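Putative NADPH:quinone reductase (Bacillus thuringiensis, PDB 3GMS) probably catalyses the NADPH-dependent reduction of quinones, as a member of the medium-chain dehydrogenase/reductase family. Local coordinates at residues A[81-84]-A[85-88]; A[132-135]-A[136-140]. All blocks are in the same frame, centred on the assembly; numbering follows the deposited sequence.

Interaction 1 comes first along the chain, in the loop that carries strand 71-77 over to strand 89-92 in the GroES-like part of the protein. Interaction 2 follows on helix 127-139, which packs against helices 156-168 and 277-292 beside the six-stranded parallel sheet of the Rossmann-type nucleotide-binding fold. The centres of interactions 1 and 2 lie about 32 Å apart and the nearest atoms of interactions 1 and 2 about 22 Å, so they do not touch. Residues 81-88 form an exposed turn about 28 Å from the centre of the chain, whereas 132-140 is a partly buried helix end about 13 Å from it. Each is a local contact, one in the GroES-like part, the other on a helix against the nucleotide-binding fold.

Interaction 1 (A[81-84]-A[85-88]); sequences VSRE and LIGK
K88 folds back over the turn to reach the backbone of E84, while the R83 and I86 side chains lie side by side, pointing the same way. The backbone bonds follow the 3-10 pattern, from residue i+3 to residue i. I86 N donates to R83 O at 3.1 Å, and L85 N makes a weak bond to S82 O at 3.3 Å. A type II beta turn comes next, closed by K88 N to L85 O at 3.0 Å; G87, with positive phi, takes its third position.

Among the side chains, K88 gives the polar link. Its chain bends at chi2 (-77°) and again at chi4, which brings K88 NZ to within 3.2 Å of E84 O, a hydrogen bond. The E84 carboxylate does not take this lysine, for E84 OE2 stays 6.8 Å from K88 NZ. S82 OG accepts a weak bond from E84 N.

Van der Waals packing occupies two places. I86 CD1 sits over one face of the R83 guanidinium, toward its rim, 3.3 Å from R83 NH2. The same guanidinium is held from strand 71-77 by N76, which accepts from R83 NH1. Elsewhere V81 CG1 meets L85 CD2 at 4.0 Å, an apolar contact, and both side chains rest on V35 of strand 34-43.

Backbone bonds from G87 and K88 to V74 tie the turn to strand 71-77. The whole is a 3-10 turn running into a type II turn, a compact surface connection between antiparallel strands 71-77 and 89-92 of the GroES-like fold.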
loop_
_atom_site.group_PDB
_atom_site.type_symbol
_atom_site.label_atom_id
_atom_site.label_comp_id
_atom_site.label_asym_id
_atom_site.label_seq_id
_atom_site.Cartn_x
_atom_site.Cartn_y
_atom_site.Cartn_z
ATOM N N VAL A 81 -15.997 22.938 -9.612
ATOM C CA VAL A 81 -15.278 21.891 -10.327
ATOM C C VAL A 81 -15.767 21.816 -11.767
ATOM O O VAL A 81 -16.965 21.989 -12.036
ATOM C CB VAL A 81 -15.500 20.486 -9.668
ATOM C CG1 VAL A 81 -14.674 19.423 -10.384
ATOM C CG2 VAL A 81 -15.175 20.523 -8.182
ATOM N N SER A 82 -14.839 21.535 -12.677
ATOM C CA SER A 82 -15.160 21.348 -14.089
ATOM C C SER A 82 -16.108 20.163 -14.299
ATOM O O SER A 82 -15.833 19.039 -13.837
ATOM C CB SER A 82 -13.885 21.152 -14.893
ATOM O OG SER A 82 -14.211 20.911 -16.245
ATOM N N ARG A 83 -17.215 20.413 -15.006
ATOM C CA ARG A 83 -18.231 19.382 -15.185
ATOM C C ARG A 83 -17.845 18.364 -16.257
ATOM O O ARG A 83 -18.508 17.343 -16.395
ATOM C CB ARG A 83 -19.624 19.986 -15.403
ATOM C CG ARG A 83 -20.160 20.726 -14.161
ATOM C CD ARG A 83 -21.641 21.085 -14.256
ATOM N NE ARG A 83 -22.524 19.915 -14.307
ATOM C CZ ARG A 83 -22.970 19.244 -13.246
ATOM N NH1 ARG A 83 -22.625 19.595 -12.010
ATOM N NH2 ARG A 83 -23.768 18.203 -13.420
ATOM N N GLU A 84 -16.754 18.644 -16.985
ATOM C CA GLU A 84 -16.154 17.698 -17.955
ATOM C C GLU A 84 -15.668 16.437 -17.272
ATOM O O GLU A 84 -15.451 15.422 -17.918
ATOM C CB GLU A 84 -14.935 18.287 -18.668
ATOM C CG GLU A 84 -14.932 19.792 -18.880
ATOM C CD GLU A 84 -15.729 20.230 -20.089
ATOM O OE1 GLU A 84 -15.360 21.276 -20.683
ATOM O OE2 GLU A 84 -16.720 19.544 -20.445
ATOM N N LEU A 85 -15.453 16.532 -15.963
ATOM C CA LEU A 85 -15.025 15.403 -15.165
ATOM C C LEU A 85 -16.113 14.351 -15.061
ATOM O O LEU A 85 -15.813 13.183 -14.868
ATOM C CB LEU A 85 -14.631 15.882 -13.770
ATOM C CG LEU A 85 -13.500 15.169 -13.030
ATOM C CD1 LEU A 85 -12.187 15.118 -13.811
ATOM C CD2 LEU A 85 -13.271 15.856 -11.677
ATOM N N ILE A 86 -17.378 14.753 -15.173
ATOM C CA ILE A 86 -18.460 13.784 -15.056
ATOM C C ILE A 86 -18.327 12.695 -16.123
ATOM O O ILE A 86 -18.082 12.989 -17.286
ATOM C CB ILE A 86 -19.863 14.451 -15.083
ATOM C CG1 ILE A 86 -20.037 15.289 -13.813
ATOM C CG2 ILE A 86 -20.947 13.397 -15.176
ATOM C CD1 ILE A 86 -21.113 16.319 -13.898
ATOM N N GLY A 87 -18.459 11.433 -15.717
ATOM C CA GLY A 87 -18.293 10.339 -16.656
ATOM C C GLY A 87 -16.905 9.729 -16.691
ATOM O O GLY A 87 -16.743 8.633 -17.222
ATOM N N LYS A 88 -15.906 10.424 -16.135
ATOM C CA LYS A 88 -14.499 9.968 -16.174
ATOM C C LYS A 88 -14.254 8.883 -15.114
ATOM O O LYS A 88 -14.847 8.942 -14.064
ATOM C CB LYS A 88 -13.534 11.132 -15.917
ATOM C CG LYS A 88 -13.433 12.200 -17.037
ATOM C CD LYS A 88 -12.597 11.735 -18.226
ATOM C CE LYS A 88 -12.382 12.883 -19.229
ATOM N NZ LYS A 88 -13.686 13.460 -19.656
#

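Interaction 2 (A[132-135]-A[136-140])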
loop_
_atom_site.group_PDB
_atom_site.type_symbol
_atom_site.label_atom_id
_atom_site.label_comp_id
_atom_site.label_asym_id
_atom_site.label_seq_id
_atom_site.Cartn_x
_atom_site.Cartn_y
_atom_site.Cartn_z
ATOM N N ALA A 132 6.048 2.212 -2.382
ATOM C CA ALA A 132 7.267 1.644 -2.941
ATOM C C ALA A 132 8.050 2.726 -3.731
ATOM O O ALA A 132 9.258 2.863 -3.549
ATOM C CB ALA A 132 6.953 0.406 -3.829
ATOM N N TRP A 133 7.354 3.503 -4.559
ATOM C CA TRP A 133 7.984 4.532 -5.397
ATOM C C TRP A 133 8.641 5.650 -4.586
ATOM O O TRP A 133 9.793 6.055 -4.865
ATOM C CB TRP A 133 6.965 5.176 -6.323
ATOM C CG TRP A 133 7.577 6.296 -7.175
ATOM C CD1 TRP A 133 7.418 7.636 -6.991
ATOM C CD2 TRP A 133 8.422 6.140 -8.312
ATOM N NE1 TRP A 133 8.101 8.336 -7.974
ATOM C CE2 TRP A 133 8.736 7.440 -8.786
ATOM C CE3 TRP A 133 8.928 5.030 -8.998
ATOM C CZ2 TRP A 133 9.561 7.661 -9.910
ATOM C CZ3 TRP A 133 9.741 5.249 -10.130
ATOM C CH2 TRP A 133 10.044 6.565 -10.564
ATOM N N VAL A 134 7.873 6.185 -3.641
ATOM C CA VAL A 134 8.358 7.247 -2.766
ATOM C C VAL A 134 9.558 6.825 -1.880
ATOM O O VAL A 134 10.557 7.539 -1.833
ATOM C CB VAL A 134 7.214 7.941 -1.995
ATOM C CG1 VAL A 134 7.764 8.949 -0.993
ATOM C CG2 VAL A 134 6.299 8.690 -2.976
ATOM N N THR A 135 9.443 5.690 -1.192
ATOM C CA THR A 135 10.541 5.204 -0.331
ATOM C C THR A 135 11.814 5.011 -1.175
ATOM O O THR A 135 12.902 5.456 -0.770
ATOM C CB THR A 135 10.165 3.922 0.488
ATOM O OG1 THR A 135 9.700 2.900 -0.409
ATOM C CG2 THR A 135 9.027 4.225 1.548
ATOM N N CYS A 136 11.684 4.416 -2.371
ATOM C CA CYS A 136 12.835 4.242 -3.281
ATOM C C CYS A 136 13.414 5.564 -3.814
ATOM O O CYS A 136 14.633 5.746 -3.831
ATOM C CB CYS A 136 12.509 3.305 -4.470
ATOM S SG CYS A 136 12.349 1.556 -3.966
ATOM N N THR A 137 12.572 6.488 -4.230
ATOM C CA THR A 137 13.098 7.614 -4.980
ATOM C C THR A 137 13.326 8.858 -4.137
ATOM O O THR A 137 14.072 9.767 -4.557
ATOM C CB THR A 137 12.219 7.958 -6.180
ATOM O OG1 THR A 137 10.897 8.356 -5.760
ATOM C CG2 THR A 137 12.149 6.752 -7.150
ATOM N N GLU A 138 12.664 8.920 -2.984
ATOM C CA GLU A 138 12.718 10.119 -2.160
ATOM C C GLU A 138 13.269 9.851 -0.794
ATOM O O GLU A 138 14.277 10.468 -0.407
ATOM C CB GLU A 138 11.345 10.807 -2.108
ATOM C CG GLU A 138 10.926 11.336 -3.455
ATOM C CD GLU A 138 9.750 12.307 -3.386
ATOM O OE1 GLU A 138 9.424 12.828 -2.284
ATOM O OE2 GLU A 138 9.156 12.543 -4.458
ATOM N N THR A 139 12.647 8.937 -0.053
ATOM C CA THR A 139 12.983 8.761 1.348
ATOM C C THR A 139 14.373 8.125 1.476
ATOM O O THR A 139 15.210 8.566 2.274
ATOM C CB THR A 139 11.953 7.866 2.066
ATOM O OG1 THR A 139 10.614 8.143 1.560
ATOM C CG2 THR A 139 12.053 8.094 3.578
ATOM N N LEU A 140 14.626 7.117 0.659
ATOM C CA LEU A 140 15.958 6.509 0.610
ATOM C C LEU A 140 16.812 7.098 -0.510
ATOM O O LEU A 140 18.042 7.028 -0.440
ATOM C CB LEU A 140 15.878 4.992 0.457
ATOM C CG LEU A 140 15.159 4.176 1.529
ATOM C CD1 LEU A 140 15.016 2.733 1.022
ATOM C CD2 LEU A 140 15.872 4.195 2.893
#
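The last turns of helix 127-139 widen from alpha to pi-type spacing, and the W133-T137 pair, still at i to i+4 spacing, precedes the widening. T137 CG2 stands over the centre of the six-membered ring of W133, 3.7 Å from its centroid and 6° off the normal, a CH-pi contact. With chi1 at 62°, the T137 hydroxyl lies between its own backbone N and carbonyl carbon, where it can turn back on the helix: T137 OG1 donates to W133 O at 2.7 Å. T137 N reaches W133 O at 2.9 Å from the opposite face of the carbonyl plane, so two donors of one residue grip it.

C136 N to A132 O, 3.1 Å, is an ordinary alpha-helical bond. V134 O then takes E138 N at 2.8 Å and T139 N at 3.1 Å from opposite faces, combining i+4 and i+5 spacing. The wider spacing persists in L140 N to T135 O, a 2.8 Å bond. On the V134 side, CG1 of V134 comes loosely to E138 CB, 4.2 Å.

The E138 carboxylate leaves the helix to form a salt bridge with K279 and to accept a hydrogen bond from W271. W133 leans on helix 277-292, its ring meeting that of H286, while T137 touches L168 of helix 156-168 and T135 and T139 both reach L240 of strand 237-241 in the parallel sheet.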